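Local coordinates for protein signal transduction histidine kinase, LytS (Clostridium beijerinckii, PDB 5XSJ) that probably acts as a membrane-bound sensor kinase that phosphorylates a histidine at the expense of ATP, this chain being its N-terminal four-helix piece, at residues 33-38 with 45-50; 60-65 with 79-84; 92-97 with 109-114. One frame throughout, in Å; residues are numbered along the deposited sequence.

Contact 1 (33-38 with 45-50)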
# COMPACT_ATOMS: atom_id res chain seq x y z
N LEU B 33 -8.89 8.44 -15.41
CA LEU B 33 -7.82 8.62 -14.42
C LEU B 33 -6.52 9.04 -15.10
O LEU B 33 -5.86 9.98 -14.67
CB LEU B 33 -7.59 7.32 -13.62
CG LEU B 33 -6.46 7.39 -12.57
CD1 LEU B 33 -6.76 8.42 -11.47
CD2 LEU B 33 -6.16 6.03 -11.97
N ASP B 34 -6.17 8.34 -16.17
CA ASP B 34 -4.94 8.58 -16.89
C ASP B 34 -4.88 10.01 -17.44
O ASP B 34 -3.87 10.71 -17.29
CB ASP B 34 -4.81 7.55 -18.01
CG ASP B 34 -3.51 7.68 -18.77
OD1 ASP B 34 -2.53 8.24 -18.22
OD2 ASP B 34 -3.47 7.23 -19.93
N ASN B 35 -5.98 10.46 -18.04
CA ASN B 35 -6.04 11.80 -18.58
C ASN B 35 -6.03 12.83 -17.46
O ASN B 35 -5.32 13.83 -17.55
CB ASN B 35 -7.27 11.96 -19.47
CG ASN B 35 -7.06 11.35 -20.84
OD1 ASN B 35 -6.41 11.95 -21.68
ND2 ASN B 35 -7.57 10.13 -21.05
N PHE B 36 -6.78 12.56 -16.40
CA PHE B 36 -6.76 13.38 -15.18
C PHE B 36 -5.34 13.58 -14.66
O PHE B 36 -4.91 14.71 -14.43
CB PHE B 36 -7.64 12.73 -14.10
CG PHE B 36 -7.45 13.32 -12.73
CD1 PHE B 36 -7.99 14.56 -12.41
CD2 PHE B 36 -6.77 12.62 -11.74
CE1 PHE B 36 -7.83 15.10 -11.14
CE2 PHE B 36 -6.62 13.15 -10.47
CZ PHE B 36 -7.15 14.40 -10.17
N ASN B 37 -4.61 12.48 -14.46
CA ASN B 37 -3.22 12.51 -14.03
C ASN B 37 -2.36 13.41 -14.92
O ASN B 37 -1.65 14.29 -14.43
CB ASN B 37 -2.64 11.10 -14.02
CG ASN B 37 -3.13 10.26 -12.84
OD1 ASN B 37 -3.60 10.79 -11.83
ND2 ASN B 37 -3.01 8.95 -12.96
N GLN B 38 -2.41 13.18 -16.22
CA GLN B 38 -1.64 14.00 -17.16
C GLN B 38 -2.03 15.46 -17.09
O GLN B 38 -1.17 16.34 -17.20
CB GLN B 38 -1.82 13.50 -18.59
CG GLN B 38 -1.22 12.10 -18.82
CD GLN B 38 -1.57 11.57 -20.20
OE1 GLN B 38 -1.21 12.16 -21.22
NE2 GLN B 38 -2.32 10.47 -20.23
N PRO B 45 -5.15 21.20 -22.01
CA PRO B 45 -6.61 21.24 -21.86
C PRO B 45 -7.34 20.02 -22.45
O PRO B 45 -8.35 19.61 -21.89
CB PRO B 45 -7.01 22.54 -22.58
CG PRO B 45 -5.75 23.11 -23.18
CD PRO B 45 -4.59 22.47 -22.53
N SER B 46 -6.82 19.42 -23.51
CA SER B 46 -7.44 18.24 -24.08
C SER B 46 -7.41 17.03 -23.14
O SER B 46 -8.20 16.10 -23.28
CB SER B 46 -6.76 17.87 -25.40
OG SER B 46 -5.48 17.30 -25.14
N LYS B 47 -6.49 17.04 -22.18
CA LYS B 47 -6.39 15.95 -21.21
C LYS B 47 -7.58 16.03 -20.25
O LYS B 47 -8.19 15.02 -19.93
CB LYS B 47 -5.06 16.01 -20.46
CG LYS B 47 -4.00 15.03 -21.00
CD LYS B 47 -3.81 15.14 -22.50
CE LYS B 47 -2.70 14.25 -23.04
NZ LYS B 47 -3.15 12.90 -23.44
N LYS B 48 -7.92 17.24 -19.82
CA LYS B 48 -9.07 17.49 -18.96
C LYS B 48 -10.40 17.19 -19.67
O LYS B 48 -11.32 16.62 -19.07
CB LYS B 48 -9.07 18.93 -18.48
CG LYS B 48 -10.25 19.30 -17.61
CD LYS B 48 -10.19 20.76 -17.21
CE LYS B 48 -11.40 21.15 -16.40
NZ LYS B 48 -11.46 22.64 -16.25
N GLU B 49 -10.48 17.58 -20.94
CA GLU B 49 -11.62 17.25 -21.78
C GLU B 49 -11.85 15.74 -21.85
O GLU B 49 -12.98 15.26 -21.72
CB GLU B 49 -11.43 17.82 -23.18
CG GLU B 49 -12.63 17.65 -24.10
CD GLU B 49 -12.33 18.05 -25.54
OE1 GLU B 49 -13.20 17.84 -26.41
OE2 GLU B 49 -11.21 18.54 -25.81
N SER B 50 -10.77 14.99 -22.07
CA SER B 50 -10.88 13.54 -22.12
C SER B 50 -11.19 12.95 -20.74
O SER B 50 -11.93 11.98 -20.63
CB SER B 50 -9.59 12.91 -22.65
OG SER B 50 -9.41 13.24 -24.02
O HOH W 1 -6.61 12.41 -24.69
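Lys47 reaches across from the start of helix 45-67 to Asn35 and Gln38 on helix 15-42, and its aliphatic part crosses the Asn35 side chain at about a right angle. The axes of segments 33-38 and 45-50 run at 151° to each other and come close here: Asn35 CB packs on the Lys47 backbone O at 3.2 Å, and Lys47 CG lies 3.6 Å from Gln38 CB. The lysine is bent twice, at chi2 (51°) and again at chi4 (90°), which brings NZ round to Gln38 OE1 in a weak 3.0 Å hydrogen bond. Gln38 NE2 donates weakly to Asp34 OD1 at 3.0 Å and to Asp34 O, so both ends of the amide have partners, none of them strong. Farther along, the Asn35 amide sits beside Ser50 CB; a water donates to Asn35 OD1 and is bonded to Ser50 OG, 3.0 Å away, while Asn35 ND2 turns back to Ser31 O. Gln38 and Asn37 also pack on polar side chains of another protein's chain. This polar surface seam joins the helices through a neutral amide, a water and methylene packing; the Asp34 carboxylate, not touching the ammonium, would probably exert only a mild pull.

Contact 2 (60-65 with 79-84)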
# COMPACT_ATOMS: atom_id res chain seq x y z
N GLN B 60 -22.88 7.00 -17.15
CA GLN B 60 -24.09 6.65 -17.91
C GLN B 60 -24.26 5.15 -18.03
O GLN B 60 -25.35 4.62 -17.86
CB GLN B 60 -24.06 7.27 -19.31
CG GLN B 60 -25.42 7.25 -20.05
CD GLN B 60 -25.68 5.95 -20.81
OE1 GLN B 60 -24.79 5.09 -20.91
NE2 GLN B 60 -26.88 5.81 -21.36
N LYS B 61 -23.17 4.46 -18.36
CA LYS B 61 -23.23 3.02 -18.56
C LYS B 61 -23.46 2.27 -17.25
O LYS B 61 -24.16 1.26 -17.23
CB LYS B 61 -21.97 2.53 -19.27
CG LYS B 61 -21.90 3.05 -20.69
CD LYS B 61 -20.64 2.65 -21.43
CE LYS B 61 -20.62 3.32 -22.82
NZ LYS B 61 -19.38 3.05 -23.59
N ILE B 62 -22.90 2.76 -16.15
CA ILE B 62 -23.24 2.19 -14.85
C ILE B 62 -24.74 2.35 -14.59
O ILE B 62 -25.41 1.41 -14.13
CB ILE B 62 -22.44 2.85 -13.70
CG1 ILE B 62 -20.95 2.48 -13.80
CG2 ILE B 62 -22.99 2.40 -12.34
CD1 ILE B 62 -20.08 3.30 -12.89
N GLY B 63 -25.27 3.53 -14.90
CA GLY B 63 -26.70 3.78 -14.81
C GLY B 63 -27.50 2.82 -15.68
O GLY B 63 -28.55 2.34 -15.28
N ASN B 64 -26.99 2.52 -16.86
CA ASN B 64 -27.69 1.61 -17.75
C ASN B 64 -27.79 0.21 -17.16
O ASN B 64 -28.86 -0.38 -17.16
CB ASN B 64 -27.02 1.57 -19.12
CG ASN B 64 -27.74 0.64 -20.09
OD1 ASN B 64 -28.90 0.87 -20.45
ND2 ASN B 64 -27.06 -0.42 -20.52
N LEU B 65 -26.67 -0.31 -16.66
CA LEU B 65 -26.66 -1.63 -16.00
C LEU B 65 -27.56 -1.68 -14.78
O LEU B 65 -28.14 -2.72 -14.48
CB LEU B 65 -25.23 -2.01 -15.58
CG LEU B 65 -24.22 -2.32 -16.68
CD1 LEU B 65 -22.86 -2.63 -16.08
CD2 LEU B 65 -24.71 -3.49 -17.53
N ASP B 79 -22.53 0.14 -5.05
CA ASP B 79 -21.21 0.48 -4.51
C ASP B 79 -20.33 1.13 -5.58
O ASP B 79 -19.59 2.07 -5.31
CB ASP B 79 -20.50 -0.77 -3.97
CG ASP B 79 -21.10 -1.26 -2.66
OD1 ASP B 79 -21.83 -0.49 -1.99
OD2 ASP B 79 -20.82 -2.43 -2.29
N LEU B 80 -20.39 0.59 -6.79
CA LEU B 80 -19.57 1.09 -7.88
C LEU B 80 -20.03 2.50 -8.29
O LEU B 80 -19.22 3.39 -8.49
CB LEU B 80 -19.63 0.10 -9.05
CG LEU B 80 -19.07 0.61 -10.39
CD1 LEU B 80 -17.60 1.04 -10.28
CD2 LEU B 80 -19.26 -0.44 -11.47
N ASP B 81 -21.34 2.69 -8.40
CA ASP B 81 -21.91 3.99 -8.77
C ASP B 81 -21.55 5.07 -7.77
O ASP B 81 -21.11 6.17 -8.13
CB ASP B 81 -23.43 3.86 -8.90
CG ASP B 81 -24.06 5.03 -9.65
OD1 ASP B 81 -23.37 5.70 -10.46
OD2 ASP B 81 -25.27 5.29 -9.43
N ASN B 82 -21.74 4.77 -6.49
CA ASN B 82 -21.33 5.70 -5.44
C ASN B 82 -19.84 5.96 -5.40
O ASN B 82 -19.40 7.07 -5.18
CB ASN B 82 -21.80 5.19 -4.09
CG ASN B 82 -23.27 5.40 -3.90
OD1 ASN B 82 -23.81 6.40 -4.38
ND2 ASN B 82 -23.93 4.48 -3.22
N THR B 83 -19.05 4.92 -5.64
CA THR B 83 -17.60 5.07 -5.60
C THR B 83 -17.15 5.95 -6.76
O THR B 83 -16.23 6.76 -6.61
CB THR B 83 -16.90 3.69 -5.64
OG1 THR B 83 -17.39 2.90 -4.55
CG2 THR B 83 -15.40 3.81 -5.53
N LEU B 84 -17.79 5.81 -7.92
CA LEU B 84 -17.48 6.70 -9.04
C LEU B 84 -17.79 8.15 -8.69
O LEU B 84 -17.00 9.04 -9.00
CB LEU B 84 -18.24 6.29 -10.30
CG LEU B 84 -17.79 7.08 -11.55
CD1 LEU B 84 -16.37 6.68 -11.94
CD2 LEU B 84 -18.73 6.88 -12.73
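In the antiparallel helix packing of this four-helix chain, Ile62 of helix 45-67 points toward helix 73-99 and packs against Leu80, Asp81 and Leu84, which are spaced as i, i+1 and i+4. The segment axes stand 10.2 Å apart at 160°, a separation spanned by side chains, and Ile62 is the contributor from 60-65 that touches all three. With chi1 at -68° its CG1 lies beside the backbone N and CG2 points anti to it, and the two branches take different partners. The longer branch carries CD1 into the leucines, 3.8 Å from Leu80 CG and also 3.8 Å from Leu84 CD2. The CG2 methyl instead rests against Asp81, 3.8 Å from its CB and equally near OD1. The carboxylate of Asp81 turns to lysines of helix 45-67: OD2 pairs with Lys66 and OD1 with Lys59, so salt bridges border the hydrocarbon patch. Outward from it, Leu84 packs on Ala58 and Lys59, and Leu80 on Tyr124 of helix 104-133. On the same segment Asp79 pairs through OD2 with a basic side chain of another protein's chain in the assembly. An apolar side chain set between two leucines one turn apart on the next, antiparallel helix, here with Asp81 beside them, is packing as in an up-and-down four-helix bundle.

Contact 3 (92-97 with 109-114)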
# COMPACT_ATOMS: atom_id res chain seq x y z
N LYS B 92 -12.52 16.41 -9.18
CA LYS B 92 -12.95 17.79 -9.45
C LYS B 92 -12.33 18.75 -8.44
O LYS B 92 -11.90 19.85 -8.80
CB LYS B 92 -14.48 17.91 -9.45
CG LYS B 92 -15.10 17.45 -10.77
CD LYS B 92 -16.61 17.73 -10.86
CE LYS B 92 -17.18 17.21 -12.19
NZ LYS B 92 -18.67 17.28 -12.29
N ASN B 93 -12.28 18.33 -7.17
CA ASN B 93 -11.64 19.16 -6.16
C ASN B 93 -10.16 19.36 -6.47
O ASN B 93 -9.64 20.46 -6.30
CB ASN B 93 -11.81 18.56 -4.77
CG ASN B 93 -13.24 18.64 -4.28
OD1 ASN B 93 -14.05 19.39 -4.81
ND2 ASN B 93 -13.57 17.84 -3.28
N THR B 94 -9.50 18.31 -6.94
CA THR B 94 -8.09 18.43 -7.34
C THR B 94 -7.95 19.43 -8.49
O THR B 94 -7.11 20.31 -8.45
CB THR B 94 -7.47 17.08 -7.76
OG1 THR B 94 -7.63 16.11 -6.72
CG2 THR B 94 -6.00 17.23 -8.08
N ILE B 95 -8.78 19.27 -9.52
CA ILE B 95 -8.71 20.13 -10.70
C ILE B 95 -8.94 21.59 -10.30
O ILE B 95 -8.25 22.50 -10.75
CB ILE B 95 -9.74 19.70 -11.76
CG1 ILE B 95 -9.35 18.36 -12.38
CG2 ILE B 95 -9.89 20.76 -12.85
CD1 ILE B 95 -10.38 17.85 -13.35
N SER B 96 -9.90 21.78 -9.41
CA SER B 96 -10.23 23.10 -8.91
C SER B 96 -9.06 23.77 -8.18
O SER B 96 -8.77 24.93 -8.42
CB SER B 96 -11.45 23.00 -8.00
OG SER B 96 -11.77 24.26 -7.47
N ALA B 97 -8.39 23.05 -7.28
CA ALA B 97 -7.24 23.61 -6.58
C ALA B 97 -6.08 23.83 -7.54
O ALA B 97 -5.35 24.81 -7.44
CB ALA B 97 -6.81 22.69 -5.42
N ASP B 109 -3.97 15.27 -0.91
CA ASP B 109 -4.94 14.27 -0.46
C ASP B 109 -5.98 13.92 -1.53
O ASP B 109 -6.22 12.75 -1.81
CB ASP B 109 -5.66 14.76 0.80
CG ASP B 109 -4.78 14.67 2.03
OD1 ASP B 109 -3.65 14.14 1.91
OD2 ASP B 109 -5.22 15.12 3.12
N ASP B 110 -6.61 14.94 -2.11
CA ASP B 110 -7.59 14.74 -3.17
C ASP B 110 -6.98 14.04 -4.36
O ASP B 110 -7.62 13.21 -4.99
CB ASP B 110 -8.18 16.07 -3.63
CG ASP B 110 -9.14 16.67 -2.61
OD1 ASP B 110 -9.84 15.89 -1.95
OD2 ASP B 110 -9.19 17.91 -2.51
N PHE B 111 -5.75 14.40 -4.68
CA PHE B 111 -5.05 13.85 -5.84
C PHE B 111 -4.82 12.35 -5.63
O PHE B 111 -5.08 11.54 -6.51
CB PHE B 111 -3.72 14.58 -6.04
CG PHE B 111 -3.09 14.36 -7.38
CD1 PHE B 111 -3.84 13.93 -8.45
CD2 PHE B 111 -1.73 14.59 -7.55
CE1 PHE B 111 -3.25 13.74 -9.70
CE2 PHE B 111 -1.14 14.40 -8.79
CZ PHE B 111 -1.91 13.97 -9.87
N VAL B 112 -4.32 12.02 -4.44
CA VAL B 112 -4.14 10.64 -4.02
C VAL B 112 -5.46 9.88 -3.94
O VAL B 112 -5.57 8.77 -4.47
CB VAL B 112 -3.43 10.59 -2.64
CG1 VAL B 112 -3.55 9.21 -2.03
CG2 VAL B 112 -1.98 10.99 -2.81
N ALA B 113 -6.46 10.47 -3.30
CA ALA B 113 -7.75 9.78 -3.17
C ALA B 113 -8.36 9.45 -4.53
O ALA B 113 -8.87 8.35 -4.73
CB ALA B 113 -8.73 10.62 -2.34
N ALA B 114 -8.26 10.36 -5.49
CA ALA B 114 -8.76 10.10 -6.84
C ALA B 114 -8.13 8.85 -7.45
O ALA B 114 -8.83 8.04 -8.05
CB ALA B 114 -8.52 11.31 -7.74
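Thr94 lies alongside Asp110, the two side chains pointing past each other in opposite senses, and the threonine OG1 comes within 3.1 Å of Asp110 CB. The other branch of the threonine, CG2, leans obliquely on the Phe111 ring, 4.0 Å from CD1. Its rotation explains this division: chi1 of -55° sets OG1 beside the backbone N and sends the methyl anti to it, toward the aromatic ring. One residue back, Asn93 CB packs against Asp110 OD2 at 3.5 Å, a contact of a methylene with a carboxylate oxygen. None of these pairs is a hydrogen bond; OG1 also lies near the backbone N of Phe111, but the angle is poor. The hydroxyl is satisfied within its own helix, bonded to Ser90 O one turn earlier, which is consistent with its rotation. The segments, 92-97 of helix 73-99 and 109-114 of helix 104-133, have axes 8.5 Å apart at 144°. Helix 104-133 is kinked at this point, where the N atoms of Asp109 and Asp110 lack a bond to the preceding turn. Around the first shell, Phe36 and Tyr107 pack on Thr94, and Phe111 also touches Ile40 and Tyr104, with Lys115 in a cation-pi contact. Asp109 pairs through OD2 with a basic side chain of the chain of another protein. The chemistry across the two segments is thus van der Waals packing by groups of mixed polarity: threonine supplies a methyl to the ring, while its hydroxyl is engaged by its own helix.

How the contacts relate
Contact 2 is the buried member of the set, contact 1 lies at the surface and contact 3 is partly buried. Contacts 1 and 2 share helix 45-67, and contacts 2 and 3 share helix 73-99; in both cases contact 2 lies on the opposite side of the chain's centre from its partner, 21 Å from contact 1 and 20 Å from contact 3 between centres. Contacts 1 and 3 touch: Phe36, facing away from 45-50, packs with its CE2 3.5 Å from Phe111 CE1 and also against Thr94 and Ile95, bringing three helices together. The chemistry follows burial: amides, ammonium and water in contact 1; isoleucine and leucines with one aspartate at the edge in contact 2; threonine, asparagine, aspartate and phenylalanine in contact 3.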